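Local coordinates for protein Na-K-Cl cotransporter (Methanosarcina acetivorans, PDB 3G40) that forms the cytoplasmic C-terminal domain of a membrane cotransporter that probably carries chloride together with cations, at residues Leu23-Glu28 and Asp38-Ile43; Met34-Phe39 and Leu142-His147; Asp42-Tyr45 and Ser49-Leu52; Arg262-Lys267 and Cys272-Asp277. All blocks are in the same frame, centred on the assembly; numbering follows the deposited sequence.

Interaction 1 (Leu23-Glu28 and Asp38-Ile43); sequences LLVPVE and DFLRDI
Ile-43, which meets Leu-23 across the contact, also lays its CD1 over one face of the Phe-39 ring, toward the rim. On the far side of the helix, Asp-38 CA lies over one face of the Arg-41 guanidinium, and Asp-42 meets the edge of that group in its plane. Arg-41 NH2 donates to Asp-42 OD1 at 3.0 Å, arriving on the syn side. Asp-38 OD1 pairs with Arg-41 NH1 by charge only, well out of the guanidinium plane. Glu-78 is a second salt-bridge partner of NH1. The contact itself is apolar. Leu-23 CD1 touches Leu-40 CD2 at 3.7 Å, the two side chains slanting across each other. The same CD1 lies 4.1 Å from Ile-43 CG2, where the side chains cross at about a right angle. Val-25 and Leu-40 meet tip to tip, with Val-25 CG2 4.1 Å from Leu-40 CD2. CG of Leu-40 stands anti to its carbonyl carbon (chi1 -68°), which sends both methyls toward the strand. Phe-114 of the adjacent strand also packs on Val-25, Leu-40 and Ile-43. The axes of strand 23-27 and helix 38-43 run nearly antiparallel, at 165°. This is the first strand and helix of a beta-alpha-beta unit, packed as in an alpha/beta fold.

Interaction 2 (Met34-Phe39 and Leu142-His147); sequences MGTFDF and LLFSKH
The aromatic part of the contact joins Phe-39 on the helix to Phe-144 on the strand. The two side chains come from opposite directions, and their planes make an angle of 32°. The ring centroids of Phe-39 and Phe-144 are 4.5 Å apart. Phe-39 CE2 sits over the centre of the Phe-144 ring, 3.6 Å above its plane. The opposite face of Phe-144 is covered by the backbone N of Lys-146, and the ring lies between this atom and Phe-39. Both phenylalanines have CG anti to the backbone N (chi1 -175° for Phe-39, 180° for Phe-144), and each ring extends toward the other.

A methyl contact is looser. Thr-36 CG2 comes obliquely to the Phe-144 ring, 4.3 Å from Phe-144 CE2. The hydroxyl of Thr-36 is engaged within its helix, where OG1 bonds to Glu-32 O.

The polar contact is at Lys-146, which reaches across to the helix through a chain bent at chi3. Its NZ comes to 3.2 Å from Gly-35 O. The helix is kinked just beyond, where the amides of Asp-38 and Phe-39 have no bond to the preceding turn.

Leu-188 and Trp-192 of helix 179-192 pack on Phe-39, and Phe-114 of strand 112-116 packs on Phe-144. Arg-154 of the second subunit packs on Met-34 and Phe-37. Helix 30-44 thus packs on strand 140-145 of the central sheet, on helix 179-192 and on the second subunit.

Interaction 3 (Asp42-Tyr45 and Ser49-Leu52); sequences DITY and SVKL
Thr-44 meets Ser-49 and Val-50 where helix 30-44 turns back into strand 49-54, the closing half of a beta-alpha-beta unit. The turn is short, and the CA atoms of Thr-44 and Ser-49 are 5.9 Å apart. The tight part is one methyl group. CG2 of Thr-44 points to the strand, 3.6 Å from Ser-49 O and 3.8 Å from Val-50 CG2. The Thr-44 and Val-50 side chains cross at about a right angle. All three residues are buried, and Val-80 also packs on Thr-44 and Val-50. Ser-49 turns its side chain away from the helix, so it takes part through its backbone, while its OG is hydrogen-bonded to Asn-22 OD1.

The other side is loose. Tyr-45 is the first residue to leave helical geometry, and its side chain is exposed and directed away from the strand. The backbone of Tyr-45 is nevertheless held, since its O accepts from Asn-191 ND2 and Lys-187 NZ of helix 179-192.

OG1 of Thr-44 sits between its backbone N and carbonyl carbon (chi1 53°). Its hydrogen bond is to Leu-40 O one turn back, with a weak second one to Arg-41 O, and it lies 3.9 Å from Val-50 CG2.

Interaction 4 (Arg262-Lys267 and Cys272-Asp277); sequences RHLMEK and CIFALD
Cys-272 has SG anti to its carbonyl carbon (chi1 -67°), beside the backbone N, which directs the sulfur at the backbone of Met-265. Phe-274 has the same kind of first torsion (chi1 -55°) and sends its ring to the same helix. The sulfur packs against the main chain more closely than against any side chain of the helix. Cys-272 SG lies 3.6 Å from Met-265 CA and 3.8 Å from Met-265 N. The side-chain approach is Met-265 CB to Cys-272 SG, at 3.9 Å. Met-265 and Cys-272 also have the closest CA atoms of the two segments, 5.6 Å apart.

The two pieces belong to the beta-alpha-beta unit of strand 247-251, helix 258-268 and strand 271-276. The axes of helix 262-267 and strand 272-276 come within 8.9 Å and run roughly antiparallel, at 149°.

Farther along the strand, Leu-264 CD1 touches Phe-274 CE2 at 4.0 Å, the side chains meeting at a slant. The methyl lies at the edge of the ring, near its plane. Phe-250 of the adjoining strand meets the Phe-274 ring and also packs on Leu-264. Met-265 bends at chi2 and chi3, and its end leads away from the strand segment to pack on His-147. On the helix flank, Arg-262 pairs with Asp-124 and Asp-259, and its NE bonds to Pro-118 O.

All four contacts hold helices to the same mixed sheet. Interactions 1, 2 and 3 share helix 30-44, each reaching a different strand. The centres of interactions 1 and 3 are about 6 Å apart, and their strands are neighbours, with Leu-23 N 2.8 Å from Ser-49 O. Interaction 2 lies about 7 Å, centre to centre, from interaction 1, and Ile-43 and Leu-142 bring them into touch. Strands 140-145 and 271-276 join interaction 2 to interaction 4, running antiparallel with Leu-143 N 2.8 Å from Phe-274 O. Phe-39 also packs on Ile-273. Interactions 3 and 4 are the farthest apart, with centres about 20 Å apart.

Interaction 1 (Leu23-Glu28 and Asp38-Ile43)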
loop_
_atom_site.group_PDB
_atom_site.type_symbol
_atom_site.label_atom_id
_atom_site.label_comp_id
_atom_site.label_asym_id
_atom_site.label_seq_id
_atom_site.Cartn_x
_atom_site.Cartn_y
_atom_site.Cartn_z
ATOM N N LEU A 23 -5.698 5.572 18.958
ATOM C CA LEU A 23 -6.469 6.157 17.867
ATOM C C LEU A 23 -7.945 5.802 17.968
ATOM O O LEU A 23 -8.296 4.682 18.326
ATOM C CB LEU A 23 -5.963 5.647 16.514
ATOM C CG LEU A 23 -4.465 5.809 16.263
ATOM C CD1 LEU A 23 -4.109 5.314 14.855
ATOM C CD2 LEU A 23 -4.085 7.261 16.458
ATOM N N LEU A 24 -8.797 6.763 17.637
ATOM C CA LEU A 24 -10.196 6.480 17.351
ATOM C C LEU A 24 -10.338 6.537 15.835
ATOM O O LEU A 24 -10.051 7.565 15.213
ATOM C CB LEU A 24 -11.096 7.523 18.004
ATOM C CG LEU A 24 -12.593 7.346 17.750
ATOM C CD1 LEU A 24 -13.074 6.007 18.313
ATOM C CD2 LEU A 24 -13.343 8.488 18.387
ATOM N N VAL A 25 -10.739 5.422 15.244
ATOM C CA VAL A 25 -10.794 5.302 13.794
ATOM C C VAL A 25 -12.222 5.011 13.315
ATOM O O VAL A 25 -12.696 3.880 13.412
ATOM C CB VAL A 25 -9.854 4.167 13.306
ATOM C CG1 VAL A 25 -9.849 4.085 11.780
ATOM C CG2 VAL A 25 -8.432 4.357 13.859
ATOM N N PRO A 26 -12.905 6.028 12.773
ATOM C CA PRO A 26 -14.221 5.752 12.189
ATOM C C PRO A 26 -14.072 4.892 10.944
ATOM O O PRO A 26 -13.148 5.108 10.151
ATOM C CB PRO A 26 -14.753 7.137 11.809
ATOM C CG PRO A 26 -13.775 8.139 12.384
ATOM C CD PRO A 26 -12.484 7.426 12.590
ATOM N N VAL A 27 -14.966 3.922 10.781
ATOM C CA VAL A 27 -14.936 3.027 9.644
ATOM C C VAL A 27 -16.320 2.937 9.009
ATOM O O VAL A 27 -17.281 2.516 9.655
ATOM C CB VAL A 27 -14.515 1.622 10.073
ATOM C CG1 VAL A 27 -14.567 0.673 8.887
ATOM C CG2 VAL A 27 -13.129 1.651 10.693
ATOM N N GLU A 28 -16.427 3.344 7.749
ATOM C CA GLU A 28 -17.662 3.155 6.998
ATOM C C GLU A 28 -17.481 1.993 6.033
ATOM O O GLU A 28 -18.396 1.213 5.792
ATOM C CB GLU A 28 -18.020 4.427 6.231
ATOM C CG GLU A 28 -18.147 5.646 7.115
ATOM C CD GLU A 28 -18.887 6.785 6.437
ATOM O OE1 GLU A 28 -18.937 7.888 7.020
ATOM O OE2 GLU A 28 -19.421 6.578 5.328
ATOM N N ASP A 38 -1.939 -1.516 7.970
ATOM C CA ASP A 38 -0.514 -1.552 8.313
ATOM C C ASP A 38 -0.014 -0.198 8.801
ATOM O O ASP A 38 0.856 -0.109 9.666
ATOM C CB ASP A 38 0.332 -2.053 7.134
ATOM C CG ASP A 38 0.261 -3.561 6.962
ATOM O OD1 ASP A 38 -0.182 -4.264 7.904
ATOM O OD2 ASP A 38 0.658 -4.053 5.887
ATOM N N PHE A 39 -0.561 0.852 8.215
ATOM C CA PHE A 39 -0.182 2.216 8.560
ATOM C C PHE A 39 -0.706 2.547 9.959
ATOM O O PHE A 39 0.009 3.122 10.774
ATOM C CB PHE A 39 -0.733 3.187 7.509
ATOM C CG PHE A 39 -0.300 4.629 7.704
ATOM C CD1 PHE A 39 1.047 4.963 7.794
ATOM C CD2 PHE A 39 -1.241 5.639 7.775
ATOM C CE1 PHE A 39 1.444 6.284 7.969
ATOM C CE2 PHE A 39 -0.865 6.963 7.944
ATOM C CZ PHE A 39 0.496 7.290 8.039
ATOM N N LEU A 40 -1.954 2.176 10.250
ATOM C CA LEU A 40 -2.488 2.380 11.596
ATOM C C LEU A 40 -1.625 1.600 12.579
ATOM O O LEU A 40 -1.318 2.082 13.668
ATOM C CB LEU A 40 -3.960 1.900 11.682
ATOM C CG LEU A 40 -4.944 2.749 10.881
ATOM C CD1 LEU A 40 -6.333 2.083 10.732
ATOM C CD2 LEU A 40 -5.079 4.129 11.499
ATOM N N ARG A 41 -1.237 0.385 12.199
ATOM C CA ARG A 41 -0.358 -0.411 13.056
ATOM C C ARG A 41 1.013 0.284 13.271
ATOM O O ARG A 41 1.551 0.307 14.387
ATOM C CB ARG A 41 -0.161 -1.783 12.456
ATOM C CG ARG A 41 0.673 -2.722 13.289
ATOM C CD ARG A 41 1.262 -3.764 12.376
ATOM N NE ARG A 41 2.033 -3.105 11.320
ATOM C CZ ARG A 41 2.374 -3.675 10.167
ATOM N NH1 ARG A 41 2.009 -4.929 9.916
ATOM N NH2 ARG A 41 3.090 -2.989 9.270
ATOM N N ASP A 42 1.579 0.827 12.201
ATOM C CA ASP A 42 2.891 1.504 12.286
ATOM C C ASP A 42 2.829 2.733 13.186
ATOM O O ASP A 42 3.813 3.092 13.820
ATOM C CB ASP A 42 3.389 1.909 10.888
ATOM C CG ASP A 42 3.682 0.713 10.004
ATOM O OD1 ASP A 42 3.912 -0.399 10.532
ATOM O OD2 ASP A 42 3.668 0.883 8.772
ATOM N N ILE A 43 1.662 3.371 13.260
ATOM C CA ILE A 43 1.497 4.531 14.134
ATOM C C ILE A 43 1.400 4.117 15.608
ATOM O O ILE A 43 1.857 4.837 16.497
ATOM C CB ILE A 43 0.253 5.354 13.740
ATOM C CG1 ILE A 43 0.494 6.089 12.417
ATOM C CG2 ILE A 43 -0.132 6.331 14.846
ATOM C CD1 ILE A 43 -0.798 6.689 11.804
#

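Interaction 2 (Met34-Phe39 and Leu142-His147)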
loop_
_atom_site.group_PDB
_atom_site.type_symbol
_atom_site.label_atom_id
_atom_site.label_comp_id
_atom_site.label_asym_id
_atom_site.label_seq_id
_atom_site.Cartn_x
_atom_site.Cartn_y
_atom_site.Cartn_z
ATOM N N MET A 34 -8.878 -2.043 5.625
ATOM C CA MET A 34 -7.879 -3.047 5.278
ATOM C C MET A 34 -6.694 -2.369 4.559
ATOM O O MET A 34 -5.537 -2.745 4.754
ATOM C CB MET A 34 -8.469 -4.140 4.391
ATOM C CG MET A 34 -9.426 -5.100 5.139
ATOM S SD MET A 34 -8.623 -5.843 6.588
ATOM C CE MET A 34 -7.503 -6.995 5.816
ATOM N N GLY A 35 -6.993 -1.375 3.734
ATOM C CA GLY A 35 -5.947 -0.681 2.991
ATOM C C GLY A 35 -5.070 0.205 3.867
ATOM O O GLY A 35 -3.986 0.619 3.453
ATOM N N THR A 36 -5.539 0.483 5.083
ATOM C CA THR A 36 -4.856 1.381 6.007
ATOM C C THR A 36 -4.346 0.637 7.231
ATOM O O THR A 36 -3.667 1.222 8.062
ATOM C CB THR A 36 -5.805 2.493 6.523
ATOM O OG1 THR A 36 -6.634 2.963 5.460
ATOM C CG2 THR A 36 -5.006 3.652 7.089
ATOM N N PHE A 37 -4.687 -0.649 7.355
ATOM C CA PHE A 37 -4.319 -1.424 8.540
ATOM C C PHE A 37 -2.833 -1.283 8.920
ATOM O O PHE A 37 -2.497 -0.991 10.070
ATOM C CB PHE A 37 -4.677 -2.905 8.332
ATOM C CG PHE A 37 -4.383 -3.785 9.513
ATOM C CD1 PHE A 37 -5.434 -4.197 10.350
ATOM C CD2 PHE A 37 -3.103 -4.282 9.746
ATOM C CE1 PHE A 37 -5.196 -5.055 11.431
ATOM C CE2 PHE A 37 -2.850 -5.122 10.827
ATOM C CZ PHE A 37 -3.916 -5.520 11.673
ATOM N N ASP A 38 -1.939 -1.516 7.970
ATOM C CA ASP A 38 -0.514 -1.552 8.313
ATOM C C ASP A 38 -0.014 -0.198 8.801
ATOM O O ASP A 38 0.856 -0.109 9.666
ATOM C CB ASP A 38 0.332 -2.053 7.134
ATOM C CG ASP A 38 0.261 -3.561 6.962
ATOM O OD1 ASP A 38 -0.182 -4.264 7.904
ATOM O OD2 ASP A 38 0.658 -4.053 5.887
ATOM N N PHE A 39 -0.561 0.852 8.215
ATOM C CA PHE A 39 -0.182 2.216 8.560
ATOM C C PHE A 39 -0.706 2.547 9.959
ATOM O O PHE A 39 0.009 3.122 10.774
ATOM C CB PHE A 39 -0.733 3.187 7.509
ATOM C CG PHE A 39 -0.300 4.629 7.704
ATOM C CD1 PHE A 39 1.047 4.963 7.794
ATOM C CD2 PHE A 39 -1.241 5.639 7.775
ATOM C CE1 PHE A 39 1.444 6.284 7.969
ATOM C CE2 PHE A 39 -0.865 6.963 7.944
ATOM C CZ PHE A 39 0.496 7.290 8.039
ATOM N N LEU A 142 -5.392 13.281 13.460
ATOM C CA LEU A 142 -4.522 12.945 12.339
ATOM C C LEU A 142 -5.382 12.888 11.093
ATOM O O LEU A 142 -6.357 12.143 11.036
ATOM C CB LEU A 142 -3.836 11.596 12.556
ATOM C CG LEU A 142 -2.776 11.540 13.658
ATOM C CD1 LEU A 142 -2.277 10.113 13.837
ATOM C CD2 LEU A 142 -1.596 12.491 13.325
ATOM N N LEU A 143 -5.043 13.695 10.097
ATOM C CA LEU A 143 -5.789 13.680 8.847
ATOM C C LEU A 143 -4.889 13.145 7.735
ATOM O O LEU A 143 -3.858 13.741 7.400
ATOM C CB LEU A 143 -6.320 15.078 8.530
ATOM C CG LEU A 143 -7.055 15.271 7.205
ATOM C CD1 LEU A 143 -8.435 14.575 7.203
ATOM C CD2 LEU A 143 -7.184 16.760 6.901
ATOM N N PHE A 144 -5.268 11.998 7.181
ATOM C CA PHE A 144 -4.401 11.268 6.271
ATOM C C PHE A 144 -4.809 11.441 4.808
ATOM O O PHE A 144 -5.945 11.170 4.427
ATOM C CB PHE A 144 -4.381 9.797 6.688
ATOM C CG PHE A 144 -3.526 8.913 5.824
ATOM C CD1 PHE A 144 -2.261 9.325 5.392
ATOM C CD2 PHE A 144 -3.970 7.647 5.481
ATOM C CE1 PHE A 144 -1.476 8.487 4.613
ATOM C CE2 PHE A 144 -3.192 6.802 4.711
ATOM C CZ PHE A 144 -1.942 7.221 4.270
ATOM N N SER A 145 -3.875 11.908 3.984
ATOM C CA SER A 145 -4.170 12.109 2.575
ATOM C C SER A 145 -3.272 11.183 1.764
ATOM O O SER A 145 -2.142 11.528 1.406
ATOM C CB SER A 145 -3.974 13.579 2.195
ATOM O OG SER A 145 -4.325 13.815 0.843
ATOM N N LYS A 146 -3.769 9.983 1.508
ATOM C CA LYS A 146 -2.964 8.954 0.861
ATOM C C LYS A 146 -2.927 9.175 -0.636
ATOM O O LYS A 146 -3.967 9.310 -1.270
ATOM C CB LYS A 146 -3.509 7.551 1.176
ATOM C CG LYS A 146 -2.703 6.451 0.507
ATOM C CD LYS A 146 -2.824 5.110 1.245
ATOM C CE LYS A 146 -3.873 4.223 0.627
ATOM N NZ LYS A 146 -3.792 2.839 1.194
ATOM N N HIS A 147 -1.731 9.229 -1.209
ATOM C CA HIS A 147 -1.628 9.469 -2.642
ATOM C C HIS A 147 -2.186 8.282 -3.415
ATOM O O HIS A 147 -1.812 7.139 -3.147
ATOM C CB HIS A 147 -0.180 9.740 -3.055
ATOM C CG HIS A 147 -0.060 10.315 -4.428
ATOM N ND1 HIS A 147 -0.123 9.538 -5.563
ATOM C CD2 HIS A 147 0.064 11.594 -4.853
ATOM C CE1 HIS A 147 -0.019 10.311 -6.629
ATOM N NE2 HIS A 147 0.093 11.564 -6.224
#

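Interaction 3 (Asp42-Tyr45 and Ser49-Leu52)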
loop_
_atom_site.group_PDB
_atom_site.type_symbol
_atom_site.label_atom_id
_atom_site.label_comp_id
_atom_site.label_asym_id
_atom_site.label_seq_id
_atom_site.Cartn_x
_atom_site.Cartn_y
_atom_site.Cartn_z
ATOM N N ASP A 42 1.579 0.827 12.201
ATOM C CA ASP A 42 2.891 1.504 12.286
ATOM C C ASP A 42 2.829 2.733 13.186
ATOM O O ASP A 42 3.813 3.092 13.820
ATOM C CB ASP A 42 3.389 1.909 10.888
ATOM C CG ASP A 42 3.682 0.713 10.004
ATOM O OD1 ASP A 42 3.912 -0.399 10.532
ATOM O OD2 ASP A 42 3.668 0.883 8.772
ATOM N N ILE A 43 1.662 3.371 13.260
ATOM C CA ILE A 43 1.497 4.531 14.134
ATOM C C ILE A 43 1.400 4.117 15.608
ATOM O O ILE A 43 1.857 4.837 16.497
ATOM C CB ILE A 43 0.253 5.354 13.740
ATOM C CG1 ILE A 43 0.494 6.089 12.417
ATOM C CG2 ILE A 43 -0.132 6.331 14.846
ATOM C CD1 ILE A 43 -0.798 6.689 11.804
ATOM N N THR A 44 0.832 2.944 15.862
ATOM C CA THR A 44 0.470 2.538 17.225
ATOM C C THR A 44 1.387 1.487 17.868
ATOM O O THR A 44 1.377 1.317 19.087
ATOM C CB THR A 44 -1.003 2.021 17.275
ATOM O OG1 THR A 44 -1.177 1.004 16.286
ATOM C CG2 THR A 44 -1.979 3.149 16.989
ATOM N N TYR A 45 2.157 0.766 17.059
ATOM C CA TYR A 45 3.056 -0.267 17.577
ATOM C C TYR A 45 4.287 0.323 18.283
ATOM O O TYR A 45 4.913 1.257 17.771
ATOM C CB TYR A 45 3.523 -1.178 16.438
ATOM C CG TYR A 45 4.471 -2.253 16.893
ATOM C CD1 TYR A 45 5.854 -2.071 16.826
ATOM C CD2 TYR A 45 3.991 -3.449 17.398
ATOM C CE1 TYR A 45 6.720 -3.061 17.266
ATOM C CE2 TYR A 45 4.842 -4.434 17.830
ATOM C CZ TYR A 45 6.207 -4.241 17.759
ATOM O OH TYR A 45 7.031 -5.248 18.202
ATOM N N SER A 49 -2.945 1.854 20.795
ATOM C CA SER A 49 -4.232 1.178 20.576
ATOM C C SER A 49 -5.054 1.752 19.437
ATOM O O SER A 49 -4.876 2.904 19.047
ATOM C CB SER A 49 -5.080 1.162 21.852
ATOM O OG SER A 49 -5.547 2.462 22.165
ATOM N N VAL A 50 -5.982 0.935 18.941
ATOM C CA VAL A 50 -6.869 1.317 17.857
ATOM C C VAL A 50 -8.320 0.938 18.207
ATOM O O VAL A 50 -8.631 -0.237 18.363
ATOM C CB VAL A 50 -6.485 0.603 16.553
ATOM C CG1 VAL A 50 -7.488 0.918 15.464
ATOM C CG2 VAL A 50 -5.039 1.010 16.102
ATOM N N LYS A 51 -9.187 1.937 18.336
ATOM C CA LYS A 51 -10.613 1.697 18.496
ATOM C C LYS A 51 -11.327 1.866 17.161
ATOM O O LYS A 51 -11.344 2.953 16.591
ATOM C CB LYS A 51 -11.214 2.653 19.528
ATOM C CG LYS A 51 -12.685 2.361 19.826
ATOM C CD LYS A 51 -13.148 3.140 21.051
ATOM C CE LYS A 51 -13.862 2.232 22.053
ATOM N NZ LYS A 51 -14.847 1.321 21.411
ATOM N N LEU A 52 -11.903 0.780 16.659
ATOM C CA LEU A 52 -12.640 0.843 15.412
ATOM C C LEU A 52 -14.080 1.243 15.686
ATOM O O LEU A 52 -14.799 0.529 16.362
ATOM C CB LEU A 52 -12.579 -0.503 14.716
ATOM C CG LEU A 52 -11.151 -0.978 14.485
ATOM C CD1 LEU A 52 -11.131 -2.393 13.951
ATOM C CD2 LEU A 52 -10.368 -0.001 13.531
#

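Interaction 4 (Arg262-Lys267 and Cys272-Asp277)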
loop_
_atom_site.group_PDB
_atom_site.type_symbol
_atom_site.label_atom_id
_atom_site.label_comp_id
_atom_site.label_asym_id
_atom_site.label_seq_id
_atom_site.Cartn_x
_atom_site.Cartn_y
_atom_site.Cartn_z
ATOM N N ARG A 262 -5.132 18.933 0.204
ATOM C CA ARG A 262 -5.190 18.108 -0.995
ATOM C C ARG A 262 -4.137 18.563 -1.991
ATOM O O ARG A 262 -3.468 17.745 -2.617
ATOM C CB ARG A 262 -6.573 18.169 -1.644
ATOM C CG ARG A 262 -7.658 17.415 -0.896
ATOM C CD ARG A 262 -8.960 17.418 -1.690
ATOM N NE ARG A 262 -10.030 16.740 -0.972
ATOM C CZ ARG A 262 -10.881 17.349 -0.153
ATOM N NH1 ARG A 262 -10.791 18.659 0.048
ATOM N NH2 ARG A 262 -11.824 16.647 0.463
ATOM N N HIS A 263 -3.996 19.876 -2.132
ATOM C CA HIS A 263 -3.033 20.447 -3.059
ATOM C C HIS A 263 -1.598 20.062 -2.710
ATOM O O HIS A 263 -0.779 19.820 -3.597
ATOM C CB HIS A 263 -3.166 21.973 -3.107
ATOM C CG HIS A 263 -2.126 22.640 -3.956
ATOM N ND1 HIS A 263 -2.105 22.532 -5.330
ATOM C CD2 HIS A 263 -1.070 23.420 -3.623
ATOM C CE1 HIS A 263 -1.082 23.218 -5.809
ATOM N NE2 HIS A 263 -0.438 23.766 -4.793
ATOM N N LEU A 264 -1.285 20.023 -1.420
ATOM C CA LEU A 264 0.060 19.652 -1.002
ATOM C C LEU A 264 0.369 18.216 -1.414
ATOM O O LEU A 264 1.467 17.913 -1.889
ATOM C CB LEU A 264 0.241 19.857 0.509
ATOM C CG LEU A 264 0.502 21.307 0.950
ATOM C CD1 LEU A 264 0.345 21.484 2.464
ATOM C CD2 LEU A 264 1.876 21.807 0.485
ATOM N N MET A 265 -0.613 17.330 -1.250
ATOM C CA MET A 265 -0.394 15.935 -1.580
ATOM C C MET A 265 -0.187 15.759 -3.083
ATOM O O MET A 265 0.679 15.002 -3.512
ATOM C CB MET A 265 -1.551 15.056 -1.071
ATOM C CG MET A 265 -1.393 13.603 -1.482
ATOM S SD MET A 265 -2.360 13.248 -2.956
ATOM C CE MET A 265 -3.990 13.211 -2.230
ATOM N N GLU A 266 -0.970 16.481 -3.876
ATOM C CA GLU A 266 -0.893 16.377 -5.328
ATOM C C GLU A 266 0.434 16.912 -5.849
ATOM O O GLU A 266 1.036 16.326 -6.744
ATOM C CB GLU A 266 -2.041 17.145 -5.973
ATOM C CG GLU A 266 -3.398 16.502 -5.753
ATOM C CD GLU A 266 -4.538 17.481 -5.934
ATOM O OE1 GLU A 266 -4.276 18.636 -6.339
ATOM O OE2 GLU A 266 -5.696 17.097 -5.667
ATOM N N LYS A 267 0.873 18.031 -5.282
ATOM C CA LYS A 267 2.142 18.656 -5.655
ATOM C C LYS A 267 3.319 17.769 -5.250
ATOM O O LYS A 267 4.276 17.611 -6.002
ATOM C CB LYS A 267 2.260 20.030 -4.993
ATOM C CG LYS A 267 3.564 20.746 -5.260
ATOM C CD LYS A 267 3.779 21.873 -4.260
ATOM C CE LYS A 267 2.670 22.911 -4.325
ATOM N NZ LYS A 267 2.899 24.042 -3.375
ATOM N N CYS A 272 0.585 12.535 2.363
ATOM C CA CYS A 272 0.710 13.567 3.375
ATOM C C CYS A 272 -0.164 13.228 4.569
ATOM O O CYS A 272 -1.258 12.685 4.413
ATOM C CB CYS A 272 0.279 14.915 2.798
ATOM S SG CYS A 272 1.385 15.549 1.509
ATOM N N ILE A 273 0.318 13.539 5.764
ATOM C CA ILE A 273 -0.515 13.423 6.947
ATOM C C ILE A 273 -0.434 14.738 7.716
ATOM O O ILE A 273 0.624 15.375 7.761
ATOM C CB ILE A 273 -0.144 12.176 7.807
ATOM C CG1 ILE A 273 -1.224 11.885 8.863
ATOM C CG2 ILE A 273 1.239 12.323 8.424
ATOM C CD1 ILE A 273 -1.133 10.474 9.464
ATOM N N PHE A 274 -1.572 15.172 8.256
ATOM C CA PHE A 274 -1.690 16.473 8.910
ATOM C C PHE A 274 -2.114 16.273 10.351
ATOM O O PHE A 274 -3.124 15.620 10.629
ATOM C CB PHE A 274 -2.696 17.354 8.164
ATOM C CG PHE A 274 -2.371 17.524 6.711
ATOM C CD1 PHE A 274 -2.727 16.548 5.795
ATOM C CD2 PHE A 274 -1.673 18.647 6.264
ATOM C CE1 PHE A 274 -2.405 16.688 4.450
ATOM C CE2 PHE A 274 -1.353 18.801 4.925
ATOM C CZ PHE A 274 -1.715 17.825 4.015
ATOM N N ALA A 275 -1.323 16.818 11.267
ATOM C CA ALA A 275 -1.500 16.550 12.681
ATOM C C ALA A 275 -1.865 17.793 13.495
ATOM O O ALA A 275 -1.108 18.771 13.535
ATOM C CB ALA A 275 -0.251 15.891 13.241
ATOM N N LEU A 276 -3.029 17.743 14.151
ATOM C CA LEU A 276 -3.475 18.816 15.037
ATOM C C LEU A 276 -3.348 18.339 16.474
ATOM O O LEU A 276 -3.863 17.278 16.827
ATOM C CB LEU A 276 -4.925 19.204 14.732
ATOM C CG LEU A 276 -5.659 20.136 15.698
ATOM C CD1 LEU A 276 -5.030 21.523 15.747
ATOM C CD2 LEU A 276 -7.123 20.229 15.294
ATOM N N ASP A 277 -2.658 19.123 17.296
ATOM C CA ASP A 277 -2.454 18.793 18.704
ATOM C C ASP A 277 -3.745 18.905 19.515
ATOM O O ASP A 277 -4.640 19.675 19.173
ATOM C CB ASP A 277 -1.456 19.759 19.335
ATOM C CG ASP A 277 -0.037 19.508 18.893
ATOM O OD1 ASP A 277 0.203 18.570 18.104
ATOM O OD2 ASP A 277 0.837 20.255 19.356
#